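Putative esterase MT1895 (Mycobacterium tuberculosis, PDB 3S4K) probably hydrolyses acyl-CoA thioesters as a PaaI-family thioesterase, possibly acting on 1,4-dihydroxy-2-naphthoyl-CoA. Local coordinates at residues 25-30 with 63-68. Numbering follows the deposited sequence. Where two conformers were deposited one is given.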
ATOM      1  N   LEU A  25       7.545   5.755   8.133  1.00 12.05           N
ATOM      2  CA  LEU A  25       6.331   5.242   8.726  1.00 12.26           C
ATOM      3  C   LEU A  25       6.392   5.202  10.245  1.00 12.08           C
ATOM      4  O   LEU A  25       5.355   5.186  10.878  1.00 12.23           O
ATOM      5  CB  LEU A  25       6.029   3.823   8.231  1.00 12.48           C
ATOM      6  CG  LEU A  25       5.762   3.631   6.738  1.00 14.05           C
ATOM      7  CD1 LEU A  25       5.623   2.139   6.375  1.00 14.39           C
ATOM      8  CD2 LEU A  25       4.517   4.390   6.318  1.00 16.83           C
ATOM      9  N   GLY A  26       7.594   5.135  10.810  1.00 11.33           N
ATOM     10  CA  GLY A  26       7.767   4.872  12.246  1.00 11.35           C
ATOM     11  C   GLY A  26       7.635   3.392  12.595  1.00 10.46           C
ATOM     12  O   GLY A  26       7.336   3.041  13.741  1.00 11.01           O
ATOM     13  N   LEU A  27       7.875   2.529  11.610  1.00 10.18           N
ATOM     14  CA  LEU A  27       7.676   1.090  11.773  1.00 10.01           C
ATOM     15  C   LEU A  27       8.877   0.493  12.495  1.00 10.58           C
ATOM     16  O   LEU A  27      10.017   0.638  12.033  1.00 12.21           O
ATOM     17  CB  LEU A  27       7.484   0.405  10.404  1.00  9.47           C
ATOM     18  CG  LEU A  27       7.034  -1.060  10.435  1.00  9.29           C
ATOM     19  CD1 LEU A  27       5.689  -1.251  11.127  1.00  9.80           C
ATOM     20  CD2 LEU A  27       7.004  -1.656   9.015  1.00 11.49           C
ATOM     21  N   GLN A  28       8.621  -0.208  13.596  1.00 10.67           N
ATOM     22  CA  GLN A  28       9.668  -0.826  14.423  1.00 11.62           C
ATOM     23  C   GLN A  28       9.373  -2.318  14.580  1.00 10.13           C
ATOM     24  O   GLN A  28       8.285  -2.675  15.022  1.00 10.44           O
ATOM     25  CB  GLN A  28       9.707  -0.148  15.793  1.00 12.43           C
ATOM     26  CG  GLN A  28      10.270   1.259  15.731  1.00 18.04           C
ATOM     27  CD  GLN A  28      10.353   1.935  17.089  1.00 23.82           C
ATOM     28  OE1 GLN A  28       9.887   1.405  18.105  1.00 29.42           O
ATOM     29  NE2 GLN A  28      10.958   3.112  17.115  1.00 28.49           N
ATOM     30  N   PHE A  29      10.317  -3.178  14.188  1.00  9.54           N
ATOM     31  CA  PHE A  29      10.092  -4.641  14.280  1.00  8.12           C
ATOM     32  C   PHE A  29      10.402  -5.123  15.673  1.00  8.79           C
ATOM     33  O   PHE A  29      11.372  -4.652  16.310  1.00  8.30           O
ATOM     34  CB  PHE A  29      10.960  -5.440  13.313  1.00  8.68           C
ATOM     35  CG  PHE A  29      10.454  -5.454  11.927  1.00  8.92           C
ATOM     36  CD1 PHE A  29      10.530  -4.310  11.154  1.00 11.80           C
ATOM     37  CD2 PHE A  29       9.884  -6.604  11.386  1.00  9.39           C
ATOM     38  CE1 PHE A  29      10.054  -4.311   9.862  1.00 12.31           C
ATOM     39  CE2 PHE A  29       9.415  -6.612  10.117  1.00 10.91           C
ATOM     40  CZ  PHE A  29       9.493  -5.450   9.337  1.00 11.22           C
ATOM     41  N   THR A  30       9.563  -6.047  16.139  1.00  8.20           N
ATOM     42  CA  THR A  30       9.735  -6.700  17.440  1.00  8.71           C
ATOM     43  C   THR A  30      10.146  -8.167  17.340  1.00  8.65           C
ATOM     44  O   THR A  30      10.759  -8.708  18.270  1.00  8.28           O
ATOM     45  CB  THR A  30       8.456  -6.610  18.285  1.00  9.19           C
ATOM     46  OG1 THR A  30       7.323  -7.147  17.572  1.00  8.46           O
ATOM     47  CG2 THR A  30       8.195  -5.188  18.666  1.00  9.41           C
ATOM     48  N   ILE A  63       2.061  -3.883   5.783  1.00  7.16           N
ATOM     49  CA  ILE A  63       1.848  -5.260   5.357  1.00  6.86           C
ATOM     50  C   ILE A  63       2.984  -5.672   4.426  1.00  7.21           C
ATOM     51  O   ILE A  63       3.561  -6.732   4.580  1.00  6.80           O
ATOM     52  CB  ILE A  63       0.428  -5.398   4.736  1.00  6.29           C
ATOM     53  CG1 ILE A  63      -0.606  -5.402   5.858  1.00  7.87           C
ATOM     54  CG2 ILE A  63       0.290  -6.650   3.792  1.00  6.31           C
ATOM     55  CD1 ILE A  63      -1.997  -4.997   5.422  1.00  9.44           C
ATOM     56  N   GLU A  64       3.357  -4.794   3.506  1.00  6.46           N
ATOM     57  CA  GLU A  64       4.441  -5.101   2.563  1.00  7.54           C
ATOM     58  C   GLU A  64       5.777  -5.341   3.273  1.00  7.81           C
ATOM     59  O   GLU A  64       6.481  -6.331   2.997  1.00  7.84           O
ATOM     60  CB  GLU A  64       4.553  -3.963   1.538  1.00  7.63           C
ATOM     61  CG  GLU A  64       5.589  -4.196   0.432  1.00  9.87           C
ATOM     62  CD  GLU A  64       5.155  -5.196  -0.616  1.00 13.16           C
ATOM     63  OE1 GLU A  64       3.980  -5.629  -0.603  1.00 10.22           O
ATOM     64  OE2 GLU A  64       6.013  -5.548  -1.471  1.00 17.73           O
ATOM     65  N   SER A  65       6.111  -4.453   4.212  1.00  8.55           N
ATOM     66  CA  SER A  65       7.358  -4.535   4.966  0.50  8.19           C
ATOM     67  C   SER A  65       7.449  -5.796   5.814  1.00  7.96           C
ATOM     68  O   SER A  65       8.449  -6.510   5.799  1.00  7.58           O
ATOM     69  CB  SER A  65       7.514  -3.319   5.887  0.50  8.45           C
ATOM     70  OG  SER A  65       7.950  -2.187   5.164  0.50  8.73           O
ATOM     71  N   ILE A  66       6.414  -6.060   6.583  1.00  7.45           N
ATOM     72  CA  ILE A  66       6.469  -7.184   7.541  1.00  6.72           C
ATOM     73  C   ILE A  66       6.570  -8.503   6.778  1.00  7.69           C
ATOM     74  O   ILE A  66       7.389  -9.369   7.099  1.00  7.69           O
ATOM     75  CB  ILE A  66       5.269  -7.150   8.535  1.00  7.80           C
ATOM     76  CG1 ILE A  66       5.276  -5.837   9.321  1.00  6.64           C
ATOM     77  CG2 ILE A  66       5.374  -8.341   9.549  1.00  5.52           C
ATOM     78  CD1 ILE A  66       4.038  -5.582  10.218  1.00  9.00           C
ATOM     79  N   ALA A  67       5.754  -8.655   5.738  1.00  7.96           N
ATOM     80  CA  ALA A  67       5.796  -9.827   4.863  1.00  8.43           C
ATOM     81  C   ALA A  67       7.147 -10.013   4.166  1.00  8.50           C
ATOM     82  O   ALA A  67       7.688 -11.129   4.116  1.00  8.86           O
ATOM     83  CB  ALA A  67       4.677  -9.736   3.817  1.00  8.74           C
ATOM     84  N   SER A  68       7.682  -8.940   3.582  1.00  8.73           N
ATOM     85  CA  SER A  68       8.944  -9.056   2.860  1.00  9.03           C
ATOM     86  C   SER A  68      10.085  -9.438   3.786  1.00  8.59           C
ATOM     87  O   SER A  68      10.940 -10.223   3.395  1.00  8.31           O
ATOM     88  CB  SER A  68       9.296  -7.772   2.098  1.00  9.61           C
ATOM     89  OG  SER A  68       8.208  -7.340   1.309  1.00 13.01           O
TER
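The ring of Phe29 meets the helix with its far end: Ser65 O lies at the ring edge, in the ring plane, 3.8 Å from CZ, while Ile66 CA sits oblique to the ring, 3.9 Å from the same CZ. Phe29 places CG anti to its carbonyl carbon (chi1 -79°), and although its CB does not head for the helix, the ring swings CZ and CE2 up against the backbone of Ser65 and Ile66. Ile66 adds a looser apolar touch, CG1 standing 4.2 Å from Phe29 CZ, and packs also on Ala37. Leu27, two residues before Phe29, is the second side chain to meet the helix; its CB already points toward it, and CD2 presses on Ser65 CB at 3.6 Å. This is the hotdog fold, in which the antiparallel sheet wraps the long helix 56-75; here the start of strand 28-33, which pairs with 36-43, lies alongside that helix. Just before the strand, the short helix 20-25 ends in a Schellman motif with Gly26 at positive phi. In the conformer given, one of two, Ser65 OG is hydrogen-bonded to Asp22 OD1 and to His55 NE2 of the second subunit, a link between the subunits that depends on that conformer. On the helix itself, Glu64 O accepts from Ser68 N and, at 2.6 Å, from Ser68 OG, the two donors approaching from opposite faces of the carbonyl plane.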